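Local coordinates for 11S globulin (Wrightia tinctoria, PDB 5WXU), which probably serves as a hexameric seed storage protein of the cupin superfamily and binds the plant hormone auxin (indole-3-acetic acid), at residues Arg90-Pro95 with Asp263-Val268; Thr417-Val420 with Ser424-Arg427; Val429-Trp434 with Leu440-Ala445. All coordinates share one frame; numbering follows the deposited sequence. Where two conformers were deposited one is given.

Contact 1 of 3, residues Arg90-Pro95 with Asp263-Val268; sequences RGLFVP and DGLRLV
At the edge of the N-terminal cupin barrel, R90, just before strand 91-98, and L92 within it meet D263, G264 and L265 of the loop that follows strand 258-260. R90 carries the outer half of the contact. Its chain runs extended from CG to NE, with chi3 at 177°, which lays the guanidinium along the backbone of the loop. NH1 comes 3.6 Å from D263 CA, and G264 N lies over one face of the group, 4.1 Å from CZ. R90 makes no salt bridge with D263, NH1 standing 5.0 Å from OD2; NH1 instead donates to the carbonyl oxygen of R262. G264, with phi at 86°, takes a backbone shape that suits glycine. Deeper in, the two leucines face each other more loosely, L92 CD2 lying 4.4 Å from L265 CD1. V437 of a second subunit packs on L92, while D432 of that subunit touches L265 and pairs its carboxylate with R266. Backbone bonds from R90 and L92 to V261 and V259 continue the antiparallel pairing of strands 91-98 and 258-260, an arrangement belonging to the cupin beta-barrel of 11S globulins, here at a subunit interface.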
loop_
_atom_site.group_PDB
_atom_site.type_symbol
_atom_site.label_atom_id
_atom_site.label_comp_id
_atom_site.label_asym_id
_atom_site.label_seq_id
_atom_site.Cartn_x
_atom_site.Cartn_y
_atom_site.Cartn_z
ATOM N N ARG B 90 12.728 -33.381 27.374
ATOM C CA ARG B 90 12.781 -34.222 26.203
ATOM C C ARG B 90 11.404 -34.512 25.571
ATOM O O ARG B 90 11.281 -35.433 24.779
ATOM C CB ARG B 90 13.586 -35.462 26.510
ATOM C CG ARG B 90 15.061 -35.147 26.729
ATOM C CD ARG B 90 15.922 -36.380 26.970
ATOM N NE ARG B 90 17.319 -35.957 27.085
ATOM C CZ ARG B 90 18.372 -36.770 27.148
ATOM N NH1 ARG B 90 18.219 -38.100 27.119
ATOM N NH2 ARG B 90 19.592 -36.237 27.237
ATOM N N GLY B 91 10.404 -33.662 25.870
ATOM C CA GLY B 91 9.089 -33.742 25.275
ATOM C C GLY B 91 9.003 -33.041 23.903
ATOM O O GLY B 91 9.488 -31.881 23.738
ATOM N N LEU B 92 8.363 -33.756 22.964
ATOM C CA LEU B 92 8.098 -33.299 21.589
ATOM C C LEU B 92 6.599 -33.082 21.399
ATOM O O LEU B 92 5.794 -34.022 21.543
ATOM C CB LEU B 92 8.698 -34.299 20.595
ATOM C CG LEU B 92 8.341 -34.180 19.121
ATOM C CD1 LEU B 92 8.819 -32.789 18.646
ATOM C CD2 LEU B 92 9.009 -35.289 18.316
ATOM N N PHE B 93 6.181 -31.815 21.136
ATOM C CA PHE B 93 4.822 -31.475 20.897
ATOM C C PHE B 93 4.581 -31.712 19.389
ATOM O O PHE B 93 5.254 -31.117 18.545
ATOM C CB PHE B 93 4.587 -29.987 21.300
ATOM C CG PHE B 93 3.156 -29.503 21.263
ATOM C CD1 PHE B 93 2.063 -30.332 21.364
ATOM C CD2 PHE B 93 2.907 -28.131 21.227
ATOM C CE1 PHE B 93 0.774 -29.846 21.428
ATOM C CE2 PHE B 93 1.589 -27.624 21.256
ATOM C CZ PHE B 93 0.519 -28.497 21.330
ATOM N N VAL B 94 3.712 -32.680 19.086
ATOM C CA VAL B 94 3.435 -33.189 17.758
ATOM C C VAL B 94 3.055 -31.969 16.854
ATOM O O VAL B 94 2.242 -31.139 17.256
ATOM C CB VAL B 94 2.310 -34.196 17.811
ATOM C CG1 VAL B 94 1.856 -34.637 16.433
ATOM C CG2 VAL B 94 2.727 -35.453 18.617
ATOM N N PRO B 95 3.617 -31.947 15.658
ATOM C CA PRO B 95 3.220 -30.885 14.771
ATOM C C PRO B 95 1.723 -30.777 14.516
ATOM O O PRO B 95 1.014 -31.773 14.384
ATOM C CB PRO B 95 3.928 -31.250 13.488
ATOM C CG PRO B 95 5.080 -32.181 13.895
ATOM C CD PRO B 95 4.466 -32.931 14.969
ATOM N N ASP B 263 16.535 -40.230 24.085
ATOM C CA ASP B 263 17.941 -39.876 23.944
ATOM C C ASP B 263 18.115 -38.474 23.383
ATOM O O ASP B 263 19.199 -38.123 22.952
ATOM C CB ASP B 263 18.664 -40.892 23.036
ATOM C CG ASP B 263 18.504 -42.342 23.536
ATOM O OD1 ASP B 263 18.357 -43.266 22.693
ATOM O OD2 ASP B 263 18.454 -42.529 24.783
ATOM N N GLY B 264 17.049 -37.676 23.364
ATOM C CA GLY B 264 17.148 -36.335 22.787
ATOM C C GLY B 264 16.921 -36.315 21.258
ATOM O O GLY B 264 17.392 -37.156 20.497
ATOM N N LEU B 265 16.234 -35.279 20.820
ATOM C CA LEU B 265 15.915 -35.073 19.390
ATOM C C LEU B 265 17.154 -34.716 18.601
ATOM O O LEU B 265 17.924 -33.872 19.017
ATOM C CB LEU B 265 14.856 -33.969 19.294
ATOM C CG LEU B 265 14.140 -33.832 17.957
ATOM C CD1 LEU B 265 13.326 -35.082 17.621
ATOM C CD2 LEU B 265 13.304 -32.578 18.037
ATOM N N ARG B 266 17.337 -35.348 17.457
ATOM C CA ARG B 266 18.466 -35.161 16.592
ATOM C C ARG B 266 17.932 -34.281 15.441
ATOM O O ARG B 266 16.939 -34.596 14.873
ATOM C CB ARG B 266 18.991 -36.528 16.102
ATOM C CG ARG B 266 19.310 -37.496 17.275
ATOM C CD ARG B 266 19.379 -39.018 16.959
ATOM N NE ARG B 266 18.109 -39.663 16.506
ATOM C CZ ARG B 266 17.998 -40.817 15.798
ATOM N NH1 ARG B 266 19.072 -41.533 15.416
ATOM N NH2 ARG B 266 16.792 -41.271 15.452
ATOM N N LEU B 267 18.557 -33.152 15.190
ATOM C CA LEU B 267 18.163 -32.298 14.036
ATOM C C LEU B 267 19.367 -31.564 13.513
ATOM O O LEU B 267 20.472 -31.667 14.090
ATOM C CB LEU B 267 17.000 -31.384 14.415
ATOM C CG LEU B 267 17.035 -30.664 15.760
ATOM C CD1 LEU B 267 18.054 -29.565 15.702
ATOM C CD2 LEU B 267 15.691 -30.045 16.064
ATOM N N VAL B 268 19.210 -30.855 12.409
ATOM C CA VAL B 268 20.311 -30.161 11.789
ATOM C C VAL B 268 20.291 -28.765 12.405
ATOM O O VAL B 268 19.331 -28.012 12.249
ATOM C CB VAL B 268 20.173 -30.108 10.252
ATOM C CG1 VAL B 268 21.328 -29.354 9.597
ATOM C CG2 VAL B 268 20.113 -31.501 9.675
#

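Contact 2 of 3, residues Thr417-Val420 with Ser424-Arg427; sequences TALV and SVIR
V425 meets the end of strand 416-418 with both its backbone and its side chain. Its CB lies 3.8 Å from the carbonyl oxygen of A418 and also borders T417 CG2. From there CG1, set between the backbone N and the carbonyl carbon (chi1 65°), lies 3.3 Å from the same A418 oxygen and ends 3.7 Å from L419 CD2. The side chains of L419 and V425 lie side by side and point the same way, so the leucine approaches alongside the valine; although L419 CB leaves its backbone away from the helix, its tip comes back to it.

The A418 oxygen is the polar centre of the contact. V425 N donates to it at 2.9 Å and nearly straight (170° at the hydrogen), the nitrogen also lying close to the line of the C=O bond, and S424 CA adds a CA-H...O contact at 3.3 Å. One carbonyl at the strand end thus takes up a backbone N-H from a short, weakly bonded helical turn. S424 is the N-cap of that turn: its OG accepts from R427 N at 2.9 Å, while its CB rests 3.6 Å from V420 N. I426 adds CG1, 3.4 Å from L419 O, and CD1 near L419 CD2.

R427, which binds auxin in a crystal structure of this protein though none is bound at it in this chain, follows directly in the capped turn. The strand end and helical turn lie between strand 343-349, where W348 and P346 pack on L419 and V420, and helix 442-450, where L448 and K449 touch I426; V167 of a neighbouring subunit packs on V425.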
loop_
_atom_site.group_PDB
_atom_site.type_symbol
_atom_site.label_atom_id
_atom_site.label_comp_id
_atom_site.label_asym_id
_atom_site.label_seq_id
_atom_site.Cartn_x
_atom_site.Cartn_y
_atom_site.Cartn_z
ATOM N N THR B 417 -5.280 4.748 25.649
ATOM C CA THR B 417 -5.466 6.183 25.920
ATOM C C THR B 417 -5.395 6.337 27.454
ATOM O O THR B 417 -6.070 5.597 28.200
ATOM C CB THR B 417 -6.789 6.672 25.376
ATOM O OG1 THR B 417 -6.811 6.537 23.927
ATOM C CG2 THR B 417 -6.988 8.100 25.751
ATOM N N ALA B 418 -4.506 7.214 27.904
ATOM C CA ALA B 418 -4.256 7.446 29.311
ATOM C C ALA B 418 -5.184 8.538 29.860
ATOM O O ALA B 418 -5.468 9.585 29.208
ATOM C CB ALA B 418 -2.809 7.840 29.524
ATOM N N LEU B 419 -5.560 8.343 31.110
ATOM C CA LEU B 419 -6.273 9.334 31.892
ATOM C C LEU B 419 -5.395 10.074 32.913
ATOM O O LEU B 419 -5.871 11.000 33.582
ATOM C CB LEU B 419 -7.411 8.618 32.628
ATOM C CG LEU B 419 -8.637 8.269 31.776
ATOM C CD1 LEU B 419 -9.472 7.251 32.486
ATOM C CD2 LEU B 419 -9.407 9.570 31.573
ATOM N N VAL B 420 -4.129 9.699 33.030
ATOM C CA VAL B 420 -3.168 10.268 33.924
ATOM C C VAL B 420 -1.844 10.353 33.201
ATOM O O VAL B 420 -1.499 9.462 32.458
ATOM C CB VAL B 420 -3.019 9.373 35.172
ATOM C CG1 VAL B 420 -1.818 9.801 36.003
ATOM C CG2 VAL B 420 -4.309 9.403 36.009
ATOM N N SER B 424 -1.876 12.197 28.904
ATOM C CA SER B 424 -3.283 12.072 29.264
ATOM C C SER B 424 -4.242 12.878 28.361
ATOM O O SER B 424 -3.952 13.955 27.845
ATOM C CB SER B 424 -3.515 12.459 30.739
ATOM O OG SER B 424 -3.641 13.873 30.887
ATOM N N VAL B 425 -5.410 12.303 28.187
ATOM C CA VAL B 425 -6.545 13.007 27.579
ATOM C C VAL B 425 -6.966 14.212 28.458
ATOM O O VAL B 425 -7.403 15.203 27.945
ATOM C CB VAL B 425 -7.651 11.982 27.309
ATOM C CG1 VAL B 425 -8.186 11.410 28.573
ATOM C CG2 VAL B 425 -8.779 12.647 26.568
ATOM N N ILE B 426 -6.771 14.129 29.763
ATOM C CA ILE B 426 -7.075 15.298 30.657
ATOM C C ILE B 426 -6.225 16.521 30.242
ATOM O O ILE B 426 -6.762 17.662 30.010
ATOM C CB ILE B 426 -6.854 14.885 32.122
ATOM C CG1 ILE B 426 -7.695 13.661 32.505
ATOM C CG2 ILE B 426 -6.950 16.077 33.024
ATOM C CD1 ILE B 426 -9.160 13.757 32.233
ATOM N N ARG B 427 -4.946 16.319 29.986
ATOM C CA ARG B 427 -4.035 17.381 29.558
ATOM C C ARG B 427 -4.451 18.008 28.235
ATOM O O ARG B 427 -4.296 19.191 28.036
ATOM C CB ARG B 427 -2.593 16.902 29.399
ATOM C CG ARG B 427 -1.857 16.504 30.680
ATOM C CD ARG B 427 -0.371 16.447 30.415
ATOM N NE ARG B 427 0.342 16.342 31.692
ATOM C CZ ARG B 427 1.481 16.943 31.991
ATOM N NH1 ARG B 427 2.109 17.739 31.143
ATOM N NH2 ARG B 427 1.990 16.776 33.219
#

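Contact 3 of 3, residues Val429-Trp434 with Leu440-Ala445; sequences VPLDVW and LTQDEA
An unusual first torsion in L431, chi1 -107°, and an almost fully extended second one, chi2 -162°, carry its two methyl groups across to the start of helix 442-450, where they meet Q442 and A445. CD2 lies 3.5 Å from A445 CB and 3.4 Å from A445 C, so this branch touches both the methyl group and the backbone of the alanine. CD1 goes to the other partner, 3.9 Å from Q442 CG. The glutamine CG stands anti to its own backbone N and the chain beyond is extended; the two side chains cross at about a right angle. The amide of Q442 is occupied further along its own helix, OE1 accepting from R446.

Two consecutive helices of the C-terminal cupin region, 431-438 and 442-450, joined by a short connection, pack here. T441 and E444 build a capping box at the start of the second helix. T441 N donates to E444 OE1 at 2.9 Å and nearly straight, at 175°, using the anti lone pair of the carboxylate oxygen, whereas the reciprocal bond from E444 N to T441 OG1 is weak at 3.4 Å. The second carboxylate oxygen, OE2, pairs with K247 of a neighbouring subunit.

W434 turns its indole away from the second helix, and NE1 donates to I426 O; its backbone oxygen approaches L440 N at 4.4 Å without bonding. V429 CG1 sits over one face of the ring, toward its rim, and the ring lies close to parallel with that of F438. D146 of that neighbouring subunit accepts from L431 N.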
loop_
_atom_site.group_PDB
_atom_site.type_symbol
_atom_site.label_atom_id
_atom_site.label_comp_id
_atom_site.label_asym_id
_atom_site.label_seq_id
_atom_site.Cartn_x
_atom_site.Cartn_y
_atom_site.Cartn_z
ATOM N N VAL B 429 -7.388 18.319 26.841
ATOM C CA VAL B 429 -8.610 19.084 26.851
ATOM C C VAL B 429 -8.380 20.459 27.569
ATOM O O VAL B 429 -7.639 20.525 28.545
ATOM C CB VAL B 429 -9.719 18.212 27.515
ATOM C CG1 VAL B 429 -11.015 18.986 27.839
ATOM C CG2 VAL B 429 -10.025 16.977 26.621
ATOM N N PRO B 430 -9.004 21.537 27.075
ATOM C CA PRO B 430 -8.881 22.825 27.781
ATOM C C PRO B 430 -9.224 22.705 29.244
ATOM O O PRO B 430 -10.191 22.028 29.594
ATOM C CB PRO B 430 -9.835 23.722 27.013
ATOM C CG PRO B 430 -9.860 23.159 25.616
ATOM C CD PRO B 430 -9.865 21.671 25.882
ATOM N N LEU B 431 -8.437 23.361 30.099
ATOM C CA LEU B 431 -8.736 23.365 31.537
ATOM C C LEU B 431 -10.172 23.785 31.851
ATOM O O LEU B 431 -10.822 23.181 32.720
ATOM C CB LEU B 431 -7.890 24.401 32.300
ATOM C CG LEU B 431 -6.722 24.160 33.219
ATOM C CD1 LEU B 431 -6.552 25.443 34.026
ATOM C CD2 LEU B 431 -6.680 22.924 34.093
ATOM N N ASP B 432 -10.672 24.784 31.113
ATOM C CA ASP B 432 -12.008 25.302 31.388
ATOM C C ASP B 432 -13.141 24.339 31.065
ATOM O O ASP B 432 -14.286 24.430 31.598
ATOM C CB ASP B 432 -12.223 26.654 30.702
ATOM C CG ASP B 432 -13.282 27.542 31.439
ATOM O OD1 ASP B 432 -13.474 27.356 32.657
ATOM O OD2 ASP B 432 -13.866 28.391 30.755
ATOM N N VAL B 433 -12.847 23.364 30.183
ATOM C CA VAL B 433 -13.823 22.274 29.979
ATOM C C VAL B 433 -13.972 21.462 31.256
ATOM O O VAL B 433 -15.113 21.196 31.671
ATOM C CB VAL B 433 -13.446 21.347 28.777
ATOM C CG1 VAL B 433 -14.279 20.082 28.702
ATOM C CG2 VAL B 433 -13.582 22.086 27.469
ATOM N N TRP B 434 -12.862 21.109 31.895
ATOM C CA TRP B 434 -12.919 20.292 33.125
ATOM C C TRP B 434 -13.470 21.147 34.286
ATOM O O TRP B 434 -14.191 20.638 35.108
ATOM C CB TRP B 434 -11.567 19.772 33.456
ATOM C CG TRP B 434 -10.928 18.903 32.358
ATOM C CD1 TRP B 434 -9.639 19.007 31.915
ATOM C CD2 TRP B 434 -11.489 17.769 31.692
ATOM N NE1 TRP B 434 -9.352 18.016 31.004
ATOM C CE2 TRP B 434 -10.490 17.270 30.799
ATOM C CE3 TRP B 434 -12.747 17.174 31.697
ATOM C CZ2 TRP B 434 -10.702 16.162 29.979
ATOM C CZ3 TRP B 434 -12.997 16.069 30.828
ATOM C CH2 TRP B 434 -11.955 15.558 29.998
ATOM N N LEU B 440 -14.906 22.101 39.243
ATOM C CA LEU B 440 -13.652 22.344 39.911
ATOM C C LEU B 440 -13.292 23.806 39.782
ATOM O O LEU B 440 -13.699 24.535 38.850
ATOM C CB LEU B 440 -12.512 21.536 39.253
ATOM C CG LEU B 440 -12.651 20.021 39.237
ATOM C CD1 LEU B 440 -11.466 19.321 38.542
ATOM C CD2 LEU B 440 -12.776 19.482 40.622
ATOM N N THR B 441 -12.449 24.245 40.725
ATOM C CA THR B 441 -11.791 25.479 40.585
ATOM C C THR B 441 -10.635 25.284 39.652
ATOM O O THR B 441 -10.141 24.120 39.410
ATOM C CB THR B 441 -11.278 26.004 42.000
ATOM O OG1 THR B 441 -10.370 25.042 42.536
ATOM C CG2 THR B 441 -12.438 26.166 42.972
ATOM N N GLN B 442 -10.151 26.420 39.142
ATOM C CA GLN B 442 -8.954 26.421 38.309
ATOM C C GLN B 442 -7.780 25.637 38.901
ATOM O O GLN B 442 -7.107 24.884 38.174
ATOM C CB GLN B 442 -8.534 27.860 37.996
ATOM C CG GLN B 442 -7.681 27.978 36.772
ATOM C CD GLN B 442 -7.340 29.410 36.458
ATOM O OE1 GLN B 442 -6.246 29.688 35.975
ATOM N NE2 GLN B 442 -8.267 30.338 36.758
ATOM N N ASP B 443 -7.502 25.806 40.232
ATOM C CA ASP B 443 -6.360 25.153 40.815
ATOM C C ASP B 443 -6.558 23.641 40.940
ATOM O O ASP B 443 -5.607 22.826 40.751
ATOM C CB ASP B 443 -5.989 25.785 42.181
ATOM C CG ASP B 443 -5.311 27.170 42.034
ATOM O OD1 ASP B 443 -4.424 27.357 41.139
ATOM O OD2 ASP B 443 -5.646 28.068 42.851
ATOM N N GLU B 444 -7.788 23.239 41.211
ATOM C CA GLU B 444 -8.155 21.810 41.311
ATOM C C GLU B 444 -7.947 21.122 39.917
ATOM O O GLU B 444 -7.404 20.025 39.808
ATOM C CB GLU B 444 -9.564 21.632 41.705
ATOM C CG GLU B 444 -9.784 21.851 43.202
ATOM C CD GLU B 444 -11.229 21.797 43.580
ATOM O OE1 GLU B 444 -12.014 22.525 42.956
ATOM O OE2 GLU B 444 -11.613 20.987 44.438
ATOM N N ALA B 445 -8.331 21.849 38.904
ATOM C CA ALA B 445 -8.223 21.329 37.518
ATOM C C ALA B 445 -6.783 21.322 37.107
ATOM O O ALA B 445 -6.373 20.391 36.463
ATOM C CB ALA B 445 -9.045 22.168 36.588
#

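Overall arrangement
The three contacts follow one another along the chain without overlap. Contact 1 involves strand 91-98 of the N-terminal cupin and the loop after strand 258-260, contacts 2 and 3 the C-terminal cupin. Contact 1 lies on the opposite side of the chain's centre, its centre about 49 Å from that of contact 2 and 63 Å from that of contact 3. The latter two are neighbours, with centres 14 Å apart, joined through the indole of W434, and helices 425-428 and 431-438 are consecutive. Across subunits the distant ends come together, the region of contact 1 in one copy meeting that of contact 3 in another, so these regions help build the hexamer.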